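Local coordinates for protein superoxide dismutase (Acidilobus saccharovorans, PDB 4FFK) that probably catalyses the iron-dependent dismutation of superoxide to oxygen and hydrogen peroxide, at residues 133-138 with 175-180; 20-25 with 87-92. One frame throughout, in Å; residues are numbered along the deposited sequence.

Contact 1. Residues 133-138 with 175-180; sequences DAAKNV and LAVDVF. With FE (Fe (III) ion), chain B.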
# COMPACT_ATOMS: atom_id res chain seq x y z
N ASP A 133 14.05 16.10 4.08
CA ASP A 133 14.25 14.73 4.40
C ASP A 133 13.00 13.89 4.13
O ASP A 133 13.11 12.74 3.69
CB ASP A 133 14.64 14.54 5.84
CG ASP A 133 16.08 14.97 6.13
OD1 ASP A 133 16.83 15.29 5.17
OD2 ASP A 133 16.46 14.92 7.33
N ALA A 134 11.82 14.48 4.34
CA ALA A 134 10.55 13.75 4.12
C ALA A 134 10.48 13.44 2.62
O ALA A 134 10.11 12.32 2.24
CB ALA A 134 9.32 14.61 4.55
N ALA A 135 10.88 14.39 1.79
CA ALA A 135 10.81 14.20 0.32
C ALA A 135 11.85 13.17 -0.10
O ALA A 135 11.61 12.29 -0.93
CB ALA A 135 11.05 15.50 -0.37
N LYS A 136 13.07 13.32 0.43
CA LYS A 136 14.16 12.48 -0.02
C LYS A 136 13.90 11.05 0.43
O LYS A 136 14.38 10.12 -0.19
CB LYS A 136 15.49 13.00 0.56
CG LYS A 136 15.98 14.25 -0.10
CD LYS A 136 17.06 14.89 0.81
CE LYS A 136 17.17 16.36 0.36
NZ LYS A 136 18.40 16.93 1.01
N ASN A 137 13.14 10.89 1.52
CA ASN A 137 12.94 9.62 2.09
C ASN A 137 11.55 9.05 1.85
O ASN A 137 11.13 8.14 2.57
CB ASN A 137 13.28 9.63 3.58
CG ASN A 137 14.77 9.77 3.77
OD1 ASN A 137 15.48 8.82 3.53
ND2 ASN A 137 15.23 10.98 4.04
N VAL A 138 10.90 9.56 0.81
CA VAL A 138 9.73 8.82 0.34
C VAL A 138 10.27 7.51 -0.20
O VAL A 138 11.23 7.49 -1.04
CB VAL A 138 9.04 9.60 -0.75
CG1 VAL A 138 8.06 8.57 -1.46
CG2 VAL A 138 8.33 10.80 -0.16
N LEU A 175 1.78 22.78 -0.09
CA LEU A 175 2.99 22.81 -0.87
C LEU A 175 3.37 21.36 -1.05
O LEU A 175 3.23 20.58 -0.13
CB LEU A 175 4.09 23.50 -0.04
CG LEU A 175 5.52 23.35 -0.55
CD1 LEU A 175 5.68 24.03 -1.94
CD2 LEU A 175 6.41 23.96 0.51
N ALA A 176 3.80 20.99 -2.23
CA ALA A 176 4.06 19.59 -2.49
C ALA A 176 5.25 19.52 -3.39
O ALA A 176 5.39 20.33 -4.32
CB ALA A 176 2.82 18.95 -3.15
N VAL A 177 6.11 18.56 -3.14
CA VAL A 177 7.19 18.30 -4.08
C VAL A 177 7.02 16.84 -4.54
O VAL A 177 6.86 15.95 -3.73
CB VAL A 177 8.59 18.52 -3.45
CG1 VAL A 177 8.77 17.76 -2.14
CG2 VAL A 177 9.68 18.18 -4.44
N ASP A 178 7.01 16.67 -5.83
CA ASP A 178 6.99 15.34 -6.45
C ASP A 178 8.34 14.71 -6.42
O ASP A 178 9.36 15.29 -6.87
CB ASP A 178 6.61 15.60 -7.90
CG ASP A 178 6.28 14.37 -8.67
OD1 ASP A 178 6.26 13.28 -8.14
OD2 ASP A 178 5.95 14.58 -9.83
N VAL A 179 8.39 13.49 -5.89
CA VAL A 179 9.60 12.68 -5.99
C VAL A 179 9.40 11.34 -6.67
O VAL A 179 10.18 10.40 -6.50
CB VAL A 179 10.28 12.49 -4.64
CG1 VAL A 179 10.74 13.80 -4.10
CG2 VAL A 179 9.27 11.85 -3.58
N PHE A 180 8.39 11.26 -7.53
CA PHE A 180 8.48 10.27 -8.53
C PHE A 180 9.72 10.55 -9.38
O PHE A 180 10.05 11.69 -9.64
CB PHE A 180 7.34 10.39 -9.49
CG PHE A 180 6.10 9.72 -9.05
CD1 PHE A 180 5.61 8.66 -9.84
CD2 PHE A 180 5.41 10.15 -7.90
CE1 PHE A 180 4.36 8.01 -9.49
CE2 PHE A 180 4.20 9.48 -7.53
CZ PHE A 180 3.71 8.43 -8.36
FE FE B . 4.99 13.68 -11.24
O HOH W 1 4.38 12.22 -9.94
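The carbonyl oxygen of Ala135 meets both methyls of Val179, with CG1 and CG2 each 3.6 Å from Ala135 O. The same oxygen takes a weak hydrogen bond from Val138 N at 3.3 Å. In Val179, chi1 of -63° sets CG1 anti to the carbonyl carbon and leaves CG2 between the backbone N and the carbonyl carbon. From there CG2 also packs against Val138, 3.6 Å from Val138 CB, and the two valines cross at a slant. Two residues earlier, within the strand, Val177 CG1 lies 3.7 Å from Ala135 CB. The contact thus joins the end of helix 124-136 to the end of strand 172-178 through small apolar groups.

The helix end has its own polar closure. Asp133 O accepts from Asn137 N and from Asn137 ND2, the latter at 2.8 Å, and the two donors come from opposite faces of the carbonyl plane. On the strand, Asp178 points the other way from the valines and binds iron through OD2 at 1.9 Å. Its OD1 accepts from Phe180 N at 3.0 Å in an Asx turn, and this donor sits above the carboxylate plane. His43, His92 and His182 also bind the metal. The implied division is clear: one side of 175-180 packs on the helix, while the other presents a carboxylate to iron, with its second oxygen held by the backbone.

Contact 2. Residues 20-25 with 87-92; sequences ELPPLP and GGHILH. With FE (Fe (III) ion), chain B.
The alpha-hairpin domain carries this contact, where the extended, proline-rich segment 20-25 runs past helix 75-97. His89 makes the approach. Its CE1 lies 3.2 Å from Glu20 O, which meets the ring obliquely. Pro22 CD comes to the ring edge, near the ring plane, at 3.8 Å from His89 CE1. A water completes the link. It accepts from Glu20 N at 3.0 Å and is hydrogen-bonded to His89 NE2 at 2.9 Å, lying in the ring plane. His89 CG is anti to the backbone N (chi1 178°), which sends the imidazole out toward the segment. The other ring nitrogen, ND1, is hydrogen-bonded to His48, so both nitrogens have partners.

One turn on, His92 binds iron through NE2 at 2.1 Å. Its ND1 donates to Gly88 O at 2.6 Å. That oxygen lies in the imidazole plane, so the bond helps fix the rotation of the metal ligand. Gly88 O also accepts from His92 N, on the opposite face of its carbonyl plane.

Around this site, Pro22 touches His48 of helix 37-66 and Thr93 of helix 75-97. Leu91 packs on Trp143 and Ile145 of strand 142-148, and Leu223 of a second subunit reaches His89.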
# COMPACT_ATOMS: atom_id res chain seq x y z
N GLU A 20 -9.54 18.20 -16.53
CA GLU A 20 -8.80 18.82 -17.63
C GLU A 20 -7.42 19.02 -17.11
O GLU A 20 -7.24 19.34 -15.93
CB GLU A 20 -9.33 20.21 -17.97
CG GLU A 20 -10.71 20.21 -18.47
CD GLU A 20 -11.44 21.42 -18.00
OE1 GLU A 20 -10.99 22.53 -18.37
OE2 GLU A 20 -12.44 21.26 -17.25
N LEU A 21 -6.47 18.96 -18.03
CA LEU A 21 -5.11 19.29 -17.74
C LEU A 21 -4.97 20.79 -17.68
O LEU A 21 -5.14 21.46 -18.72
CB LEU A 21 -4.21 18.72 -18.82
CG LEU A 21 -2.70 18.95 -18.69
CD1 LEU A 21 -2.14 18.08 -17.53
CD2 LEU A 21 -2.07 18.56 -19.97
N PRO A 22 -4.69 21.33 -16.50
CA PRO A 22 -4.49 22.76 -16.40
C PRO A 22 -3.19 23.19 -17.11
O PRO A 22 -2.27 22.44 -17.22
CB PRO A 22 -4.41 22.99 -14.88
CG PRO A 22 -3.72 21.77 -14.39
CD PRO A 22 -4.26 20.63 -15.27
N PRO A 23 -3.14 24.42 -17.64
CA PRO A 23 -1.92 24.92 -18.27
C PRO A 23 -0.80 25.08 -17.21
O PRO A 23 -1.09 25.43 -16.09
CB PRO A 23 -2.35 26.29 -18.78
CG PRO A 23 -3.46 26.73 -17.86
CD PRO A 23 -4.16 25.46 -17.43
N LEU A 24 0.44 24.80 -17.56
CA LEU A 24 1.56 25.21 -16.73
C LEU A 24 1.40 26.72 -16.32
O LEU A 24 0.90 27.53 -17.11
CB LEU A 24 2.85 24.95 -17.49
CG LEU A 24 4.11 24.69 -16.69
CD1 LEU A 24 3.97 23.36 -15.79
CD2 LEU A 24 5.31 24.56 -17.66
N PRO A 25 1.72 27.08 -15.08
CA PRO A 25 1.55 28.48 -14.66
C PRO A 25 2.71 29.42 -15.10
O PRO A 25 2.89 30.48 -14.48
CB PRO A 25 1.50 28.40 -13.12
CG PRO A 25 1.42 26.95 -12.78
CD PRO A 25 2.07 26.22 -13.93
N GLY A 87 -5.50 11.60 -7.53
CA GLY A 87 -4.39 12.07 -6.67
C GLY A 87 -3.31 12.66 -7.57
O GLY A 87 -2.77 13.72 -7.29
N GLY A 88 -2.96 11.94 -8.64
CA GLY A 88 -1.93 12.36 -9.58
C GLY A 88 -2.28 13.73 -10.14
O GLY A 88 -1.51 14.67 -10.10
N HIS A 89 -3.51 13.87 -10.56
CA HIS A 89 -3.95 15.19 -11.10
C HIS A 89 -3.86 16.34 -10.12
O HIS A 89 -3.25 17.39 -10.41
CB HIS A 89 -5.39 15.01 -11.58
CG HIS A 89 -6.03 16.24 -12.11
ND1 HIS A 89 -5.32 17.22 -12.78
CD2 HIS A 89 -7.32 16.64 -12.10
CE1 HIS A 89 -6.15 18.18 -13.15
NE2 HIS A 89 -7.36 17.87 -12.73
N ILE A 90 -4.40 16.16 -8.93
CA ILE A 90 -4.48 17.22 -8.01
C ILE A 90 -3.12 17.56 -7.46
O ILE A 90 -2.80 18.72 -7.27
CB ILE A 90 -5.46 16.98 -6.85
CG1 ILE A 90 -4.95 15.83 -5.95
CG2 ILE A 90 -6.89 16.90 -7.35
CD1 ILE A 90 -5.98 15.36 -4.96
N LEU A 91 -2.30 16.55 -7.24
CA LEU A 91 -0.99 16.81 -6.70
C LEU A 91 -0.08 17.45 -7.73
O LEU A 91 0.75 18.31 -7.38
CB LEU A 91 -0.36 15.53 -6.14
CG LEU A 91 -1.11 15.09 -4.88
CD1 LEU A 91 -0.49 13.71 -4.51
CD2 LEU A 91 -0.93 16.13 -3.77
N HIS A 92 -0.23 17.08 -9.00
CA HIS A 92 0.61 17.75 -10.02
C HIS A 92 0.16 19.16 -10.15
O HIS A 92 1.01 20.07 -10.26
CB HIS A 92 0.58 17.06 -11.35
CG HIS A 92 1.44 15.86 -11.36
ND1 HIS A 92 1.01 14.64 -10.89
CD2 HIS A 92 2.74 15.70 -11.71
CE1 HIS A 92 2.02 13.78 -10.94
NE2 HIS A 92 3.08 14.40 -11.45
FE FE B . 4.99 13.68 -11.24
O HOH W 2 -9.69 19.32 -13.71
O HOH W 1 4.38 12.22 -9.94

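In the fold
The two contacts have centres about 17 Å apart and meet at the iron. Asp178 of contact 1 and His92 of contact 2 are both ligands, with Asp178 OD2 3.3 Å from His92 NE2, and the same water on the metal belongs to both. Contact 1 lies in the C-terminal domain, is fully buried, and joins a helix to a strand by apolar packing. Contact 2 lies in the alpha-hairpin domain and is partly buried. It sets an irregular segment beside a helix, chiefly through a carbonyl, a proline carbon at an imidazole edge and a bridging water. The metal site therefore joins the two domains, and both contacts also touch a second subunit.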